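Local structure of fatty acid synthase 1, isoform A (Drosophila melanogaster, 6FN6) at residues Ala475-Thr479 with Glu480-Val484; Phe768-Leu771 with Val772-Thr776; Ser211-Thr214 with Lys215-Val219; Glu939-Asn942 with Trp943-Arg947. The protein probably carries out de novo fatty acid synthesis with NADPH, this part holding its dehydratase, enoyl reductase and ketoreductase activities. All blocks are in the same frame, centred on the assembly; numbering follows the deposited sequence.

Contact 1: residues Ala475-Thr479 with Glu480-Val484; sequences ATAAT and EEQYV
The methyl of Ala-477 is the tight spot of this turn, with CG2 of Val-484 packed 3.8 Å from its CB and CG of Gln-482 resting 3.6 Å from its CA. Helix 466-480 ends here in a Schellman motif and the chain doubles back into strand 483-489 of the pseudo-KR domain. Gln-482 N donates to Ala-477 O at 3.1 Å, and a weak bond links Glu-481 N to Ala-478 O, while Glu-481, first to leave helical angles, takes positive phi (55°). CG of Gln-482 sits between its own backbone N and carbonyl carbon (chi1 56°), which lays its extended chain along Ala-477. The opposite character marks the outer side, where Thr-476 CG2 and Glu-480 CG lie side by side, 3.5 Å apart, among exposed residues; OG1 of Thr-476 turns back to Ala-472 O. A glycine in place of Gln-482 would remove its methylenes, and although Val-484 remains, the flank beside Ala-477 CA would probably be less well covered. Neither carboxylate of Glu-480 or Glu-481 takes a hydrogen bond across the turn, so the reversal rests on backbone bonds and apolar contact rather than on charge.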
loop_
_atom_site.group_PDB
_atom_site.type_symbol
_atom_site.label_atom_id
_atom_site.label_comp_id
_atom_site.label_asym_id
_atom_site.label_seq_id
_atom_site.Cartn_x
_atom_site.Cartn_y
_atom_site.Cartn_z
ATOM N N ALA A 475 78.340 -18.963 -24.363
ATOM C CA ALA A 475 78.880 -17.783 -25.032
ATOM C C ALA A 475 80.036 -18.172 -25.950
ATOM O O ALA A 475 80.124 -17.710 -27.088
ATOM C CB ALA A 475 79.336 -16.753 -24.012
ATOM N N THR A 476 80.920 -19.023 -25.444
ATOM C CA THR A 476 82.060 -19.502 -26.214
ATOM C C THR A 476 81.601 -20.386 -27.371
ATOM O O THR A 476 82.211 -20.391 -28.440
ATOM C CB THR A 476 83.042 -20.290 -25.327
ATOM O OG1 THR A 476 83.391 -19.503 -24.182
ATOM C CG2 THR A 476 84.306 -20.646 -26.099
ATOM N N ALA A 477 80.527 -21.136 -27.145
ATOM C CA ALA A 477 80.010 -22.063 -28.145
ATOM C C ALA A 477 79.731 -21.357 -29.468
ATOM O O ALA A 477 80.110 -21.846 -30.532
ATOM C CB ALA A 477 78.747 -22.739 -27.634
ATOM N N ALA A 478 79.067 -20.208 -29.396
ATOM C CA ALA A 478 78.729 -19.443 -30.592
ATOM C C ALA A 478 79.987 -19.123 -31.394
ATOM O O ALA A 478 80.057 -19.391 -32.594
ATOM C CB ALA A 478 77.999 -18.162 -30.213
ATOM N N THR A 479 80.976 -18.544 -30.723
ATOM C CA THR A 479 82.234 -18.181 -31.365
ATOM C C THR A 479 82.946 -19.403 -31.938
ATOM O O THR A 479 83.396 -19.388 -33.083
ATOM C CB THR A 479 83.182 -17.467 -30.377
ATOM O OG1 THR A 479 82.519 -16.336 -29.802
ATOM C CG2 THR A 479 84.449 -16.998 -31.080
ATOM N N GLU A 480 83.040 -20.460 -31.137
ATOM C CA GLU A 480 83.825 -21.636 -31.501
ATOM C C GLU A 480 83.072 -22.618 -32.403
ATOM O O GLU A 480 83.587 -23.690 -32.721
ATOM C CB GLU A 480 84.297 -22.361 -30.238
ATOM C CG GLU A 480 85.238 -21.541 -29.364
ATOM C CD GLU A 480 86.580 -21.272 -30.025
ATOM O OE1 GLU A 480 87.618 -21.642 -29.435
ATOM O OE2 GLU A 480 86.600 -20.686 -31.127
ATOM N N GLU A 481 81.856 -22.259 -32.807
ATOM C CA GLU A 481 81.082 -23.093 -33.724
ATOM C C GLU A 481 80.921 -24.512 -33.191
ATOM O O GLU A 481 81.142 -25.480 -33.918
ATOM C CB GLU A 481 81.765 -23.144 -35.096
ATOM C CG GLU A 481 82.014 -21.786 -35.739
ATOM C CD GLU A 481 83.074 -21.842 -36.828
ATOM O OE1 GLU A 481 84.251 -22.102 -36.499
ATOM O OE2 GLU A 481 82.733 -21.628 -38.011
ATOM N N GLN A 482 80.538 -24.633 -31.923
ATOM C CA GLN A 482 80.398 -25.942 -31.291
ATOM C C GLN A 482 79.069 -26.107 -30.562
ATOM O O GLN A 482 78.356 -25.136 -30.307
ATOM C CB GLN A 482 81.549 -26.180 -30.311
ATOM C CG GLN A 482 81.690 -25.111 -29.242
ATOM C CD GLN A 482 82.874 -25.355 -28.327
ATOM O OE1 GLN A 482 83.494 -26.417 -28.365
ATOM N NE2 GLN A 482 83.198 -24.368 -27.501
ATOM N N TYR A 483 78.746 -27.357 -30.245
ATOM C CA TYR A 483 77.528 -27.697 -29.516
ATOM C C TYR A 483 77.889 -28.114 -28.092
ATOM O O TYR A 483 78.948 -28.693 -27.859
ATOM C CB TYR A 483 76.759 -28.811 -30.232
ATOM C CG TYR A 483 76.235 -28.412 -31.597
ATOM C CD1 TYR A 483 77.029 -28.522 -32.731
ATOM C CD2 TYR A 483 74.942 -27.927 -31.748
ATOM C CE1 TYR A 483 76.549 -28.157 -33.977
ATOM C CE2 TYR A 483 74.455 -27.561 -32.989
ATOM C CZ TYR A 483 75.259 -27.679 -34.099
ATOM O OH TYR A 483 74.767 -27.313 -35.331
ATOM N N VAL A 484 77.021 -27.792 -27.137
ATOM C CA VAL A 484 77.291 -28.085 -25.734
ATOM C C VAL A 484 76.387 -29.204 -25.226
ATOM O O VAL A 484 75.163 -29.121 -25.325
ATOM C CB VAL A 484 77.127 -26.824 -24.871
ATOM C CG1 VAL A 484 77.444 -27.125 -23.414
ATOM C CG2 VAL A 484 78.012 -25.701 -25.394
#

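Contact 2: residues Phe768-Leu771 with Val772-Thr776; sequences FEQL and VLRET
Leu-773 carries CG beside its backbone N (chi1 -67°) and Glu-769 sends CG anti to its own (chi1 -178°), settings that lay the two side chains alongside one another, pointing the same way, with CD1 of Leu-773 4.0 Å from CG of Glu-769. They belong to helix 768-775, in the Rossmann-type, zinc-binding-dehydrogenase-family part of the enoyl reductase, where Phe-768, Glu-775 and Thr-776 touch strand 734-739 of its parallel sheet. Four successive i to i+4 backbone bonds join the segments; that from Val-772 N to Phe-768 O measures 2.9 Å. Farther along, Arg-774 is bent about its CG-CD bond so that one guanidinium face lies over Gln-770 O and NH2 comes to 3.4 Å from Gln-770 CB. Leu-771 CD2 meets Val-772 CG2 at 4.1 Å. The carboxylates look elsewhere: Glu-769 forms a salt bridge with Arg-798 and Glu-775 with Arg-758, while the ring of Phe-768 stands edge-to-face with His-714. Leu-773 and Arg-774 also pack on Asp-230 of the second subunit. At the last turn Val-772 O takes two donors from one residue, Thr-776 N at 2.8 Å and Thr-776 OG1 at 2.6 Å, the hydroxyl standing 35° out of the carbonyl plane.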
loop_
_atom_site.group_PDB
_atom_site.type_symbol
_atom_site.label_atom_id
_atom_site.label_comp_id
_atom_site.label_asym_id
_atom_site.label_seq_id
_atom_site.Cartn_x
_atom_site.Cartn_y
_atom_site.Cartn_z
ATOM N N PHE A 768 -11.539 -12.673 -12.080
ATOM C CA PHE A 768 -12.028 -13.350 -10.883
ATOM C C PHE A 768 -12.595 -12.366 -9.862
ATOM O O PHE A 768 -13.405 -12.741 -9.014
ATOM C CB PHE A 768 -10.916 -14.187 -10.245
ATOM C CG PHE A 768 -9.762 -13.377 -9.726
ATOM C CD1 PHE A 768 -9.815 -12.788 -8.473
ATOM C CD2 PHE A 768 -8.617 -13.218 -10.487
ATOM C CE1 PHE A 768 -8.752 -12.046 -7.995
ATOM C CE2 PHE A 768 -7.549 -12.480 -10.014
ATOM C CZ PHE A 768 -7.615 -11.895 -8.768
ATOM N N GLU A 769 -12.173 -11.108 -9.942
ATOM C CA GLU A 769 -12.690 -10.080 -9.049
ATOM C C GLU A 769 -14.198 -9.918 -9.231
ATOM O O GLU A 769 -14.955 -9.937 -8.260
ATOM C CB GLU A 769 -11.978 -8.747 -9.293
ATOM C CG GLU A 769 -12.419 -7.626 -8.367
ATOM C CD GLU A 769 -11.762 -6.304 -8.704
ATOM O OE1 GLU A 769 -10.693 -6.319 -9.353
ATOM O OE2 GLU A 769 -12.316 -5.249 -8.331
ATOM N N GLN A 770 -14.629 -9.760 -10.479
ATOM C CA GLN A 770 -16.045 -9.601 -10.781
ATOM C C GLN A 770 -16.805 -10.850 -10.360
ATOM O O GLN A 770 -17.889 -10.762 -9.789
ATOM C CB GLN A 770 -16.265 -9.326 -12.272
ATOM C CG GLN A 770 -15.860 -7.930 -12.725
ATOM C CD GLN A 770 -14.361 -7.718 -12.692
ATOM O OE1 GLN A 770 -13.594 -8.551 -13.175
ATOM N NE2 GLN A 770 -13.934 -6.599 -12.119
ATOM N N LEU A 771 -16.222 -12.011 -10.639
ATOM C CA LEU A 771 -16.859 -13.287 -10.331
ATOM C C LEU A 771 -17.148 -13.422 -8.843
ATOM O O LEU A 771 -18.255 -13.785 -8.446
ATOM C CB LEU A 771 -15.971 -14.443 -10.796
ATOM C CG LEU A 771 -16.478 -15.873 -10.563
ATOM C CD1 LEU A 771 -15.944 -16.799 -11.645
ATOM C CD2 LEU A 771 -16.093 -16.407 -9.186
ATOM N N VAL A 772 -16.143 -13.132 -8.023
ATOM C CA VAL A 772 -16.259 -13.297 -6.580
ATOM C C VAL A 772 -17.256 -12.301 -6.010
ATOM O O VAL A 772 -18.112 -12.665 -5.207
ATOM C CB VAL A 772 -14.885 -13.160 -5.902
ATOM C CG1 VAL A 772 -15.032 -13.072 -4.383
ATOM C CG2 VAL A 772 -14.000 -14.328 -6.283
ATOM N N LEU A 773 -17.135 -11.043 -6.417
ATOM C CA LEU A 773 -18.031 -10.002 -5.935
ATOM C C LEU A 773 -19.469 -10.318 -6.347
ATOM O O LEU A 773 -20.410 -10.040 -5.604
ATOM C CB LEU A 773 -17.606 -8.633 -6.470
ATOM C CG LEU A 773 -16.268 -8.089 -5.957
ATOM C CD1 LEU A 773 -15.938 -6.762 -6.620
ATOM C CD2 LEU A 773 -16.272 -7.930 -4.442
ATOM N N ARG A 774 -19.633 -10.897 -7.535
ATOM C CA ARG A 774 -20.957 -11.286 -8.020
ATOM C C ARG A 774 -21.561 -12.405 -7.181
ATOM O O ARG A 774 -22.740 -12.362 -6.822
ATOM C CB ARG A 774 -20.891 -11.743 -9.476
ATOM C CG ARG A 774 -21.545 -10.802 -10.469
ATOM C CD ARG A 774 -21.701 -11.478 -11.818
ATOM N NE ARG A 774 -20.414 -11.667 -12.483
ATOM C CZ ARG A 774 -19.875 -10.808 -13.345
ATOM N NH1 ARG A 774 -20.504 -9.682 -13.664
ATOM N NH2 ARG A 774 -18.699 -11.079 -13.893
ATOM N N GLU A 775 -20.743 -13.408 -6.880
ATOM C CA GLU A 775 -21.204 -14.592 -6.168
ATOM C C GLU A 775 -21.373 -14.307 -4.682
ATOM O O GLU A 775 -22.096 -15.015 -3.982
ATOM C CB GLU A 775 -20.228 -15.751 -6.378
ATOM C CG GLU A 775 -20.207 -16.282 -7.803
ATOM C CD GLU A 775 -21.544 -16.855 -8.226
ATOM O OE1 GLU A 775 -22.108 -17.674 -7.468
ATOM O OE2 GLU A 775 -22.039 -16.479 -9.311
ATOM N N THR A 776 -20.689 -13.274 -4.204
ATOM C CA THR A 776 -20.809 -12.853 -2.816
ATOM C C THR A 776 -21.705 -11.623 -2.698
ATOM O O THR A 776 -21.850 -11.058 -1.616
ATOM C CB THR A 776 -19.433 -12.541 -2.202
ATOM O OG1 THR A 776 -18.771 -11.532 -2.977
ATOM C CG2 THR A 776 -18.572 -13.793 -2.156
#

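Contact 3: residues Ser211-Thr214 with Lys215-Val219; sequences SALT and KEEQV
OE1 of Glu-217 is gripped twice by Thr-214, by the backbone N at 2.9 Å in a nearly straight bond (163°) and, weakly, by OG1 at 3.2 Å. The amide reaches OE1 on its anti side, 16° out of the carboxylate plane. Thr-214 sets its hydroxyl beside its own backbone N (chi1 -45°), which turns both donors to the same oxygen, and the extended glutamate chain crosses the threonine at a slant to meet them. A second, backbone bond runs from Gln-218 N to Thr-214 O at 2.8 Å, so Thr-214 is held at both its N-H and its carbonyl. Next to this, CG of Gln-218 rests 3.7 Å from CB of Leu-213, and CD2 of Leu-213 lies 4.1 Å from CA of Gln-218; the glutamine amide NE2 bonds to Leu-210 O. With a valine in place of Glu-217 the Thr-214 amide would probably be left without its carboxylate mate, and the hydroxyl would lose a weak partner. The Thr-x-x-Glu spacing resembles one half of a capping box, without the return bond from Glu-217 N to Thr-214 OG1, near the start of helix 217-220 in the predicted C-terminal hotdog fold of the dehydratase.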
loop_
_atom_site.group_PDB
_atom_site.type_symbol
_atom_site.label_atom_id
_atom_site.label_comp_id
_atom_site.label_asym_id
_atom_site.label_seq_id
_atom_site.Cartn_x
_atom_site.Cartn_y
_atom_site.Cartn_z
ATOM N N SER A 211 36.820 23.418 4.959
ATOM C CA SER A 211 37.708 24.561 5.144
ATOM C C SER A 211 38.728 24.295 6.249
ATOM O O SER A 211 39.787 24.921 6.289
ATOM C CB SER A 211 36.899 25.819 5.469
ATOM O OG SER A 211 36.208 25.677 6.696
ATOM N N ALA A 212 38.402 23.366 7.142
ATOM C CA ALA A 212 39.293 23.007 8.241
ATOM C C ALA A 212 40.398 22.060 7.780
ATOM O O ALA A 212 41.251 21.660 8.572
ATOM C CB ALA A 212 38.502 22.376 9.373
ATOM N N LEU A 213 40.374 21.698 6.502
ATOM C CA LEU A 213 41.368 20.791 5.938
ATOM C C LEU A 213 42.127 21.454 4.797
ATOM O O LEU A 213 41.587 22.303 4.087
ATOM C CB LEU A 213 40.709 19.510 5.427
ATOM C CG LEU A 213 40.303 18.441 6.443
ATOM C CD1 LEU A 213 39.113 18.881 7.281
ATOM C CD2 LEU A 213 39.997 17.141 5.720
ATOM N N THR A 214 43.384 21.060 4.629
ATOM C CA THR A 214 44.179 21.514 3.498
ATOM C C THR A 214 43.702 20.785 2.251
ATOM O O THR A 214 43.151 19.689 2.341
ATOM C CB THR A 214 45.679 21.249 3.711
ATOM O OG1 THR A 214 46.049 21.628 5.043
ATOM C CG2 THR A 214 46.519 22.034 2.708
ATOM N N LYS A 215 43.911 21.392 1.088
ATOM C CA LYS A 215 43.564 20.751 -0.171
ATOM C C LYS A 215 44.262 19.397 -0.251
ATOM O O LYS A 215 43.770 18.470 -0.893
ATOM C CB LYS A 215 43.951 21.633 -1.359
ATOM C CG LYS A 215 43.111 22.901 -1.485
ATOM C CD LYS A 215 41.678 22.616 -1.919
ATOM C CE LYS A 215 40.843 23.889 -1.927
ATOM N NZ LYS A 215 39.431 23.639 -2.326
ATOM N N GLU A 216 45.418 19.297 0.399
ATOM C CA GLU A 216 46.143 18.035 0.491
ATOM C C GLU A 216 45.488 17.077 1.485
ATOM O O GLU A 216 45.315 15.896 1.193
ATOM C CB GLU A 216 47.594 18.282 0.899
ATOM C CG GLU A 216 48.487 17.071 0.712
ATOM C CD GLU A 216 49.745 17.138 1.550
ATOM O OE1 GLU A 216 50.222 18.259 1.824
ATOM O OE2 GLU A 216 50.251 16.066 1.943
ATOM N N GLU A 217 45.132 17.590 2.659
ATOM C CA GLU A 217 44.494 16.773 3.688
ATOM C C GLU A 217 43.172 16.202 3.181
ATOM O O GLU A 217 42.841 15.044 3.445
ATOM C CB GLU A 217 44.266 17.591 4.963
ATOM C CG GLU A 217 45.545 17.918 5.720
ATOM C CD GLU A 217 45.298 18.723 6.982
ATOM O OE1 GLU A 217 44.442 19.633 6.954
ATOM O OE2 GLU A 217 45.954 18.440 8.007
ATOM N N GLN A 218 42.426 17.021 2.447
ATOM C CA GLN A 218 41.154 16.599 1.874
ATOM C C GLN A 218 41.337 15.362 0.999
ATOM O O GLN A 218 40.426 14.545 0.864
ATOM C CB GLN A 218 40.535 17.733 1.053
ATOM C CG GLN A 218 40.050 18.915 1.880
ATOM C CD GLN A 218 39.639 20.092 1.019
ATOM O OE1 GLN A 218 39.617 20.000 -0.207
ATOM N NE2 GLN A 218 39.302 21.207 1.660
ATOM N N VAL A 219 42.522 15.231 0.412
ATOM C CA VAL A 219 42.808 14.142 -0.512
ATOM C C VAL A 219 43.544 13.004 0.189
ATOM O O VAL A 219 43.195 11.837 0.018
ATOM C CB VAL A 219 43.627 14.653 -1.718
ATOM C CG1 VAL A 219 43.924 13.520 -2.693
ATOM C CG2 VAL A 219 42.893 15.782 -2.424
#

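Contact 4: residues Glu939-Asn942 with Trp943-Arg947; sequences ELTN and WLVTR
Thr-946 N donates to Asn-942 O at 3.0 Å, in the carbonyl plane, and Leu-944 N meets Leu-940 O at the same length; Val-945 to Thr-941 and the longer Trp-943 to Glu-939 bond complete the i to i+4 series. OG1 of Thr-946, placed between its own N and carbonyl carbon (chi1 62°), turns back to Trp-943 O at 2.6 Å. Asn-942 reaches across to helix 963-974, its OD1 taking bonds from Trp-972 and Arg-975, and Glu-939 OE1 pairs with Tyr-964 OH. On the inner flank CD1 of Leu-944 touches CG of Leu-940 at 4.2 Å, and both leucines pack on Leu-929 of strand 926-930. Leu-944 CD2 lies at the indole edge of Trp-943. CG of Arg-947 lies over one face, 3.6 Å above the indole plane toward the rim, and its guanidinium, tilted against the ring, turns a face to CZ2, 3.3 Å above its centre. NH1 of Arg-947 bonds to Thr-919 O. Helix 935-946 fills the crossover of a Rossmann-type beta-alpha-beta unit in the ketoreductase, with the N-H groups of residues 943-946 satisfied within the helix, its leucines on the sheet, and the aliphatic part of Arg-947 over the indole, its guanidinium at the rim.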
loop_
_atom_site.group_PDB
_atom_site.type_symbol
_atom_site.label_atom_id
_atom_site.label_comp_id
_atom_site.label_asym_id
_atom_site.label_seq_id
_atom_site.Cartn_x
_atom_site.Cartn_y
_atom_site.Cartn_z
ATOM N N GLU A 939 44.055 -16.812 -0.732
ATOM C CA GLU A 939 42.926 -17.346 -1.477
ATOM C C GLU A 939 42.932 -18.875 -1.456
ATOM O O GLU A 939 41.879 -19.508 -1.521
ATOM C CB GLU A 939 42.945 -16.821 -2.911
ATOM C CG GLU A 939 42.856 -15.298 -3.008
ATOM C CD GLU A 939 41.693 -14.718 -2.212
ATOM O OE1 GLU A 939 41.911 -13.749 -1.452
ATOM O OE2 GLU A 939 40.559 -15.226 -2.351
ATOM N N LEU A 940 44.115 -19.469 -1.357
ATOM C CA LEU A 940 44.223 -20.915 -1.222
ATOM C C LEU A 940 43.661 -21.348 0.130
ATOM O O LEU A 940 42.892 -22.304 0.219
ATOM C CB LEU A 940 45.678 -21.364 -1.371
ATOM C CG LEU A 940 45.991 -22.834 -1.058
ATOM C CD1 LEU A 940 45.112 -23.773 -1.865
ATOM C CD2 LEU A 940 47.461 -23.135 -1.326
ATOM N N THR A 941 44.058 -20.639 1.179
ATOM C CA THR A 941 43.569 -20.910 2.524
ATOM C C THR A 941 42.045 -20.852 2.574
ATOM O O THR A 941 41.398 -21.740 3.127
ATOM C CB THR A 941 44.149 -19.910 3.540
ATOM O OG1 THR A 941 45.578 -19.986 3.525
ATOM C CG2 THR A 941 43.643 -20.204 4.945
ATOM N N ASN A 942 41.482 -19.790 2.007
ATOM C CA ASN A 942 40.037 -19.606 1.982
ATOM C C ASN A 942 39.349 -20.812 1.346
ATOM O O ASN A 942 38.371 -21.340 1.877
ATOM C CB ASN A 942 39.675 -18.334 1.219
ATOM C CG ASN A 942 38.242 -17.905 1.449
ATOM O OD1 ASN A 942 37.775 -17.845 2.586
ATOM N ND2 ASN A 942 37.530 -17.618 0.366
ATOM N N TRP A 943 39.873 -21.245 0.206
ATOM C CA TRP A 943 39.320 -22.384 -0.513
ATOM C C TRP A 943 39.340 -23.641 0.351
ATOM O O TRP A 943 38.375 -24.406 0.370
ATOM C CB TRP A 943 40.107 -22.617 -1.802
ATOM C CG TRP A 943 39.537 -23.670 -2.698
ATOM C CD1 TRP A 943 38.628 -23.491 -3.694
ATOM C CD2 TRP A 943 39.847 -25.069 -2.683
ATOM N NE1 TRP A 943 38.351 -24.690 -4.307
ATOM C CE2 TRP A 943 39.085 -25.675 -3.701
ATOM C CE3 TRP A 943 40.693 -25.866 -1.908
ATOM C CZ2 TRP A 943 39.144 -27.040 -3.965
ATOM C CZ3 TRP A 943 40.748 -27.222 -2.171
ATOM C CH2 TRP A 943 39.981 -27.796 -3.190
ATOM N N LEU A 944 40.437 -23.845 1.074
ATOM C CA LEU A 944 40.576 -25.008 1.943
ATOM C C LEU A 944 39.526 -24.955 3.049
ATOM O O LEU A 944 38.985 -25.979 3.461
ATOM C CB LEU A 944 41.984 -25.071 2.545
ATOM C CG LEU A 944 43.143 -25.279 1.563
ATOM C CD1 LEU A 944 44.481 -24.970 2.230
ATOM C CD2 LEU A 944 43.147 -26.701 1.014
ATOM N N VAL A 945 39.240 -23.747 3.521
ATOM C CA VAL A 945 38.271 -23.551 4.589
ATOM C C VAL A 945 36.875 -23.911 4.089
ATOM O O VAL A 945 36.095 -24.539 4.805
ATOM C CB VAL A 945 38.327 -22.106 5.119
ATOM C CG1 VAL A 945 37.139 -21.803 6.031
ATOM C CG2 VAL A 945 39.629 -21.871 5.857
ATOM N N THR A 946 36.562 -23.508 2.863
ATOM C CA THR A 946 35.269 -23.818 2.272
ATOM C C THR A 946 35.158 -25.307 1.965
ATOM O O THR A 946 34.055 -25.829 1.804
ATOM C CB THR A 946 35.020 -23.022 0.970
ATOM O OG1 THR A 946 35.998 -23.377 -0.012
ATOM C CG2 THR A 946 35.090 -21.529 1.226
ATOM N N ARG A 947 36.300 -25.986 1.867
ATOM C CA ARG A 947 36.307 -27.425 1.630
ATOM C C ARG A 947 36.388 -28.216 2.935
ATOM O O ARG A 947 36.478 -29.443 2.919
ATOM C CB ARG A 947 37.468 -27.809 0.711
ATOM C CG ARG A 947 37.239 -27.512 -0.769
ATOM C CD ARG A 947 36.234 -28.474 -1.380
ATOM N NE ARG A 947 35.904 -28.130 -2.762
ATOM C CZ ARG A 947 36.332 -28.787 -3.837
ATOM N NH1 ARG A 947 37.114 -29.855 -3.723
ATOM N NH2 ARG A 947 35.964 -28.378 -5.042
#

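From the N terminus the contacts come in series, contact 3, contact 1, contact 2 and then contact 4; each joins adjoining segments, so none closes a long loop and none nests in or crosses another. Contact 3 lies in the dehydratase, at the entry to helix 217-220. Contact 1 follows in the pseudo-KR domain, linking helix 466-480 to strand 483-489. Contact 2 runs along helix 768-775 of the enoyl reductase, and contact 4 along helix 935-946 of the ketoreductase. Contacts 1 and 2 are farthest apart, their centres about 100 Å distant on opposite sides of the chain's centre, whereas contacts 3 and 4 approach to about 26 Å between nearest atoms.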